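Local coordinates for COG0778: Nitroreductase (Streptococcus pneumoniae, PDB 2B67), which binds flavin mononucleotide and, as a nitroreductase-family oxidoreductase, probably uses it to pass electrons from a reduced nicotinamide cofactor to acceptor substrates, at residues V72-D86 with L168-V182. Sequence-based numbering, arbitrary orientation. Where two conformers were deposited one is given.
Sequences VSSAPVTIALFTDTD and LEIEDRFRPELLITV
Strands 77-84 and 174-183 run antiparallel as the two central strands of the nitroreductase sheet, and a classic beta bulge interrupts their pairing where Glu-177 and Leu-178 both face Leu-81. Leu-81 O takes a firm bond from Glu-177 N (2.8 Å) and a weak one from Leu-178 N. The bulged Glu-177 folds back at chi2 (-78°), which brings OE2 to Thr-83 OG1 at 2.7 Å; Thr-83 OG1 donates to the anti lone pair of Glu-177 OE2. Arg-175 forms a salt bridge to the same oxygen, NE (2.6 Å) from above the carboxylate plane and NH1 at the syn lone pair, so three donors converge on one atom. On the face shared with Ala-80, the Phe-82 ring is sandwiched: Ile-170 CG2 lies over one side, 4.3 Å from the centroid, and Pro-176 CB over the other. Where strand 77-84 ends, Arg-173, extended and just ahead of the partner strand, forms a side-on, two-nitrogen salt bridge, NE to Asp-84 OD1 (2.8 Å). NH1 takes Asp-84 OD2 (2.7 Å); guanidinium and carboxylate planes are 30° apart. Asp-86 N reaches Asp-84 OD1 from the face opposite Arg-173 NE, closing an Asx turn, while Arg-90 adds a second salt bridge at Asp-84 OD2. Such convergence should favour ionised carboxylates at Glu-177 and Asp-84 and restrict their rotation.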
loop_
_atom_site.group_PDB
_atom_site.type_symbol
_atom_site.label_atom_id
_atom_site.label_comp_id
_atom_site.label_asym_id
_atom_site.label_seq_id
_atom_site.Cartn_x
_atom_site.Cartn_y
_atom_site.Cartn_z
ATOM N N VAL A 72 6.880 17.976 -9.829
ATOM C CA VAL A 72 6.268 17.444 -11.019
ATOM C C VAL A 72 6.816 18.114 -12.307
ATOM O O VAL A 72 6.963 17.444 -13.343
ATOM C CB VAL A 72 4.727 17.479 -10.949
ATOM C CG1 VAL A 72 4.117 16.813 -12.201
ATOM C CG2 VAL A 72 4.241 16.755 -9.690
ATOM N N SER A 73 7.132 19.408 -12.245
ATOM C CA SER A 73 7.693 20.113 -13.434
ATOM C C SER A 73 9.052 19.584 -13.820
ATOM O O SER A 73 9.324 19.434 -15.022
ATOM C CB SER A 73 7.857 21.620 -13.190
ATOM O OG SER A 73 6.617 22.258 -13.035
ATOM N N SER A 74 9.898 19.316 -12.829
ATOM C CA SER A 74 11.265 18.873 -13.101
ATOM C C SER A 74 11.398 17.398 -13.401
ATOM O O SER A 74 12.145 17.037 -14.310
ATOM C CB SER A 74 12.191 19.225 -11.954
ATOM O OG SER A 74 12.321 20.626 -11.871
ATOM N N ALA A 75 10.692 16.548 -12.642
ATOM C CA ALA A 75 10.857 15.100 -12.779
ATOM C C ALA A 75 10.718 14.676 -14.245
ATOM O O ALA A 75 9.781 15.074 -14.915
ATOM C CB ALA A 75 9.887 14.338 -11.892
ATOM N N PRO A 76 11.682 13.878 -14.754
ATOM C CA PRO A 76 11.605 13.484 -16.173
ATOM C C PRO A 76 10.290 12.727 -16.446
ATOM O O PRO A 76 9.742 12.784 -17.550
ATOM C CB PRO A 76 12.810 12.551 -16.340
ATOM C CG PRO A 76 13.698 12.817 -15.218
ATOM C CD PRO A 76 12.873 13.306 -14.077
ATOM N N VAL A 77 9.796 12.027 -15.423
ATOM C CA VAL A 77 8.600 11.206 -15.550
ATOM C C VAL A 77 7.764 11.382 -14.298
ATOM O O VAL A 77 8.313 11.474 -13.205
ATOM C CB VAL A 77 8.955 9.687 -15.707
ATOM C CG1 VAL A 77 7.683 8.804 -15.727
ATOM C CG2 VAL A 77 9.775 9.462 -16.932
ATOM N N THR A 78 6.443 11.398 -14.475
ATOM C CA THR A 78 5.486 11.284 -13.382
ATOM C C THR A 78 4.476 10.207 -13.760
ATOM O O THR A 78 3.985 10.155 -14.880
ATOM C CB THR A 78 4.739 12.595 -13.069
ATOM O OG1 THR A 78 5.674 13.579 -12.623
ATOM C CG2 THR A 78 3.646 12.370 -11.947
ATOM N N ILE A 79 4.205 9.328 -12.811
ATOM C CA ILE A 79 3.288 8.233 -13.034
ATOM C C ILE A 79 2.097 8.613 -12.227
ATOM O O ILE A 79 2.207 8.734 -11.001
ATOM C CB ILE A 79 3.864 6.880 -12.538
ATOM C CG1 ILE A 79 5.067 6.476 -13.387
ATOM C CG2 ILE A 79 2.791 5.806 -12.624
ATOM C CD1 ILE A 79 5.991 5.439 -12.751
ATOM N N ALA A 80 0.981 8.872 -12.902
ATOM C CA ALA A 80 -0.277 9.054 -12.212
ATOM C C ALA A 80 -0.930 7.699 -11.976
ATOM O O ALA A 80 -1.274 7.016 -12.925
ATOM C CB ALA A 80 -1.205 9.975 -13.020
ATOM N N LEU A 81 -1.090 7.308 -10.710
ATOM C CA LEU A 81 -1.718 6.034 -10.363
ATOM C C LEU A 81 -3.206 6.274 -10.185
ATOM O O LEU A 81 -3.614 7.064 -9.319
ATOM C CB LEU A 81 -1.131 5.447 -9.067
ATOM C CG LEU A 81 -1.780 4.197 -8.456
ATOM C CD1 LEU A 81 -1.771 3.015 -9.450
ATOM C CD2 LEU A 81 -1.013 3.786 -7.217
ATOM N N PHE A 82 -4.004 5.593 -11.008
ATOM C CA PHE A 82 -5.484 5.665 -10.941
ATOM C C PHE A 82 -6.025 4.322 -10.427
ATOM O O PHE A 82 -5.380 3.265 -10.575
ATOM C CB PHE A 82 -6.106 5.896 -12.344
ATOM C CG PHE A 82 -5.909 7.296 -12.894
ATOM C CD1 PHE A 82 -4.666 7.697 -13.379
ATOM C CD2 PHE A 82 -6.961 8.210 -12.902
ATOM C CE1 PHE A 82 -4.488 8.974 -13.875
ATOM C CE2 PHE A 82 -6.796 9.484 -13.410
ATOM C CZ PHE A 82 -5.549 9.870 -13.898
ATOM N N THR A 83 -7.219 4.350 -9.855
ATOM C CA THR A 83 -7.895 3.118 -9.514
ATOM C C THR A 83 -9.259 3.116 -10.203
ATOM O O THR A 83 -9.829 4.179 -10.479
ATOM C CB THR A 83 -8.083 2.976 -8.009
ATOM O OG1 THR A 83 -8.663 4.186 -7.516
ATOM C CG2 THR A 83 -6.732 2.766 -7.311
ATOM N N ASP A 84 -9.762 1.907 -10.439
ATOM C CA ASP A 84 -11.014 1.647 -11.135
ATOM C C ASP A 84 -12.194 1.761 -10.209
ATOM O O ASP A 84 -12.424 0.876 -9.385
ATOM C CB ASP A 84 -10.983 0.218 -11.716
ATOM C CG ASP A 84 -11.937 0.028 -12.901
ATOM O OD1 ASP A 84 -12.955 0.762 -12.993
ATOM O OD2 ASP A 84 -11.672 -0.891 -13.722
ATOM N N THR A 85 -12.980 2.821 -10.365
ATOM C CA THR A 85 -14.126 2.996 -9.512
ATOM C C THR A 85 -15.294 2.079 -9.883
ATOM O O THR A 85 -16.232 1.970 -9.105
ATOM C CB THR A 85 -14.636 4.446 -9.492
ATOM O OG1 THR A 85 -15.147 4.768 -10.798
ATOM C CG2 THR A 85 -13.470 5.426 -9.096
ATOM N N ASP A 86 -15.238 1.446 -11.063
ATOM C CA ASP A 86 -16.256 0.476 -11.477
ATOM C C ASP A 86 -15.720 -0.929 -11.198
ATOM O O ASP A 86 -15.132 -1.606 -12.071
ATOM C CB ASP A 86 -16.633 0.634 -12.965
ATOM C CG ASP A 86 -18.017 -0.020 -13.301
ATOM O OD1 ASP A 86 -18.431 -0.963 -12.584
ATOM O OD2 ASP A 86 -18.702 0.428 -14.261
ATOM N N LEU A 168 -5.028 14.728 -18.121
ATOM C CA LEU A 168 -4.356 13.549 -18.651
ATOM C C LEU A 168 -5.179 12.745 -19.661
ATOM O O LEU A 168 -4.699 11.722 -20.161
ATOM C CB LEU A 168 -3.886 12.633 -17.500
ATOM C CG LEU A 168 -2.889 13.236 -16.516
ATOM C CD1 LEU A 168 -2.314 12.209 -15.551
ATOM C CD2 LEU A 168 -1.774 13.902 -17.276
ATOM N N GLU A 169 -6.408 13.195 -19.937
ATOM C CA GLU A 169 -7.306 12.541 -20.894
ATOM C C GLU A 169 -7.563 11.079 -20.534
ATOM O O GLU A 169 -7.342 10.169 -21.343
ATOM C CB GLU A 169 -6.803 12.681 -22.349
ATOM C CG GLU A 169 -6.526 14.128 -22.726
ATOM C CD GLU A 169 -5.969 14.306 -24.149
ATOM O OE1 GLU A 169 -5.545 13.300 -24.799
ATOM O OE2 GLU A 169 -5.951 15.484 -24.602
ATOM N N ILE A 170 -8.037 10.867 -19.312
ATOM C CA ILE A 170 -8.339 9.530 -18.820
ATOM C C ILE A 170 -9.820 9.500 -18.421
ATOM O O ILE A 170 -10.300 10.427 -17.771
ATOM C CB ILE A 170 -7.481 9.201 -17.564
ATOM C CG1 ILE A 170 -5.973 9.288 -17.862
ATOM C CG2 ILE A 170 -7.969 7.889 -16.948
ATOM C CD1 ILE A 170 -5.386 8.163 -18.806
ATOM N N GLU A 171 -10.522 8.434 -18.793
ATOM C CA GLU A 171 -11.932 8.232 -18.424
ATOM C C GLU A 171 -12.247 8.417 -16.937
ATOM O O GLU A 171 -11.496 7.932 -16.064
ATOM C CB GLU A 171 -12.425 6.846 -18.886
ATOM C CG GLU A 171 -12.509 6.687 -20.405
ATOM C CD GLU A 171 -13.499 7.652 -21.089
ATOM O OE1 GLU A 171 -14.511 8.058 -20.460
ATOM O OE2 GLU A 171 -13.260 7.994 -22.272
ATOM N N ASP A 172 -13.362 9.096 -16.656
ATOM C CA ASP A 172 -13.775 9.441 -15.296
ATOM C C ASP A 172 -14.057 8.220 -14.412
ATOM O O ASP A 172 -14.103 8.324 -13.168
ATOM C CB ASP A 172 -15.016 10.332 -15.324
ATOM C CG ASP A 172 -14.713 11.755 -15.758
ATOM O OD1 ASP A 172 -13.553 12.223 -15.646
ATOM O OD2 ASP A 172 -15.657 12.434 -16.222
ATOM N N ARG A 173 -14.274 7.070 -15.059
ATOM C CA ARG A 173 -14.365 5.784 -14.370
ATOM C C ARG A 173 -13.104 5.585 -13.475
ATOM O O ARG A 173 -13.186 4.997 -12.437
ATOM C CB ARG A 173 -14.531 4.643 -15.399
ATOM C CG ARG A 173 -14.354 3.228 -14.845
ATOM C CD ARG A 173 -14.531 2.190 -15.959
ATOM N NE ARG A 173 -13.886 0.917 -15.619
ATOM C CZ ARG A 173 -13.649 -0.075 -16.489
ATOM N NH1 ARG A 173 -13.016 -1.176 -16.080
ATOM N NH2 ARG A 173 -14.026 0.021 -17.762
ATOM N N PHE A 174 -11.957 6.105 -13.905
ATOM C CA PHE A 174 -10.696 6.014 -13.157
ATOM C C PHE A 174 -10.457 7.264 -12.309
ATOM O O PHE A 174 -10.478 8.387 -12.837
ATOM C CB PHE A 174 -9.550 5.760 -14.145
ATOM C CG PHE A 174 -9.677 4.439 -14.808
ATOM C CD1 PHE A 174 -10.368 4.319 -16.028
ATOM C CD2 PHE A 174 -9.200 3.278 -14.168
ATOM C CE1 PHE A 174 -10.556 3.018 -16.627
ATOM C CE2 PHE A 174 -9.374 2.003 -14.750
ATOM C CZ PHE A 174 -10.064 1.863 -15.971
ATOM N N ARG A 175 -10.260 7.089 -10.999
ATOM C CA ARG A 175 -9.955 8.245 -10.151
ATOM C C ARG A 175 -8.470 8.286 -9.783
ATOM O O ARG A 175 -7.843 7.231 -9.548
ATOM C CB ARG A 175 -10.816 8.283 -8.892
ATOM C CG ARG A 175 -10.519 7.161 -7.946
ATOM C CD ARG A 175 -11.156 7.410 -6.584
ATOM N NE ARG A 175 -10.527 6.608 -5.530
ATOM C CZ ARG A 175 -11.040 6.454 -4.304
ATOM N NH1 ARG A 175 -10.411 5.707 -3.398
ATOM N NH2 ARG A 175 -12.224 7.000 -3.999
ATOM N N PRO A 176 -7.894 9.492 -9.781
ATOM C CA PRO A 176 -6.483 9.597 -9.461
ATOM C C PRO A 176 -6.265 9.353 -7.971
ATOM O O PRO A 176 -7.022 9.853 -7.129
ATOM C CB PRO A 176 -6.113 11.031 -9.891
ATOM C CG PRO A 176 -7.414 11.788 -9.916
ATOM C CD PRO A 176 -8.505 10.787 -10.161
ATOM N N GLU A 177 -5.280 8.535 -7.647
ATOM C CA GLU A 177 -4.957 8.311 -6.230
ATOM C C GLU A 177 -3.712 9.062 -5.760
ATOM O O GLU A 177 -3.692 9.618 -4.652
ATOM C CB GLU A 177 -4.783 6.808 -5.959
ATOM C CG GLU A 177 -6.074 5.986 -6.212
ATOM C CD GLU A 177 -7.107 6.090 -5.094
ATOM O OE1 GLU A 177 -6.893 6.797 -4.085
ATOM O OE2 GLU A 177 -8.163 5.466 -5.235
ATOM N N LEU A 178 -2.681 9.063 -6.608
ATOM C CA LEU A 178 -1.301 9.486 -6.248
ATOM C C LEU A 178 -0.568 9.894 -7.513
ATOM O O LEU A 178 -0.805 9.313 -8.587
ATOM C CB LEU A 178 -0.499 8.271 -5.691
ATOM C CG LEU A 178 -0.760 7.666 -4.315
ATOM C CD1 LEU A 178 0.141 6.439 -4.063
ATOM C CD2 LEU A 178 -0.589 8.716 -3.185
ATOM N N LEU A 179 0.368 10.829 -7.369
ATOM C CA LEU A 179 1.355 11.104 -8.409
ATOM C C LEU A 179 2.690 10.599 -7.875
ATOM O O LEU A 179 3.060 10.904 -6.748
ATOM C CB LEU A 179 1.457 12.618 -8.743
ATOM C CG LEU A 179 0.169 13.360 -9.141
ATOM C CD1 LEU A 179 0.491 14.818 -9.549
ATOM C CD2 LEU A 179 -0.609 12.626 -10.284
ATOM N N ILE A 180 3.402 9.836 -8.684
ATOM C CA ILE A 180 4.710 9.311 -8.318
ATOM C C ILE A 180 5.687 9.935 -9.275
ATOM O O ILE A 180 5.695 9.563 -10.462
ATOM C CB ILE A 180 4.848 7.777 -8.566
ATOM C CG1 ILE A 180 3.561 7.004 -8.240
ATOM C CG2 ILE A 180 6.110 7.249 -7.883
ATOM C CD1 ILE A 180 3.441 6.544 -6.912
ATOM N N THR A 181 6.510 10.853 -8.784
ATOM C CA THR A 181 7.567 11.404 -9.626
ATOM C C THR A 181 8.701 10.409 -9.763
ATOM O O THR A 181 8.998 9.665 -8.834
ATOM C CB THR A 181 8.114 12.709 -9.073
ATOM O OG1 THR A 181 8.497 12.516 -7.699
ATOM C CG2 THR A 181 7.017 13.841 -9.207
ATOM N N VAL A 182 9.335 10.402 -10.929
ATOM C CA VAL A 182 10.369 9.399 -11.216
ATOM C C VAL A 182 11.587 10.067 -11.814
ATOM O O VAL A 182 11.471 10.865 -12.747
ATOM C CB VAL A 182 9.846 8.280 -12.132
ATOM C CG1 VAL A 182 10.913 7.186 -12.263
ATOM C CG2 VAL A 182 8.553 7.660 -11.514
#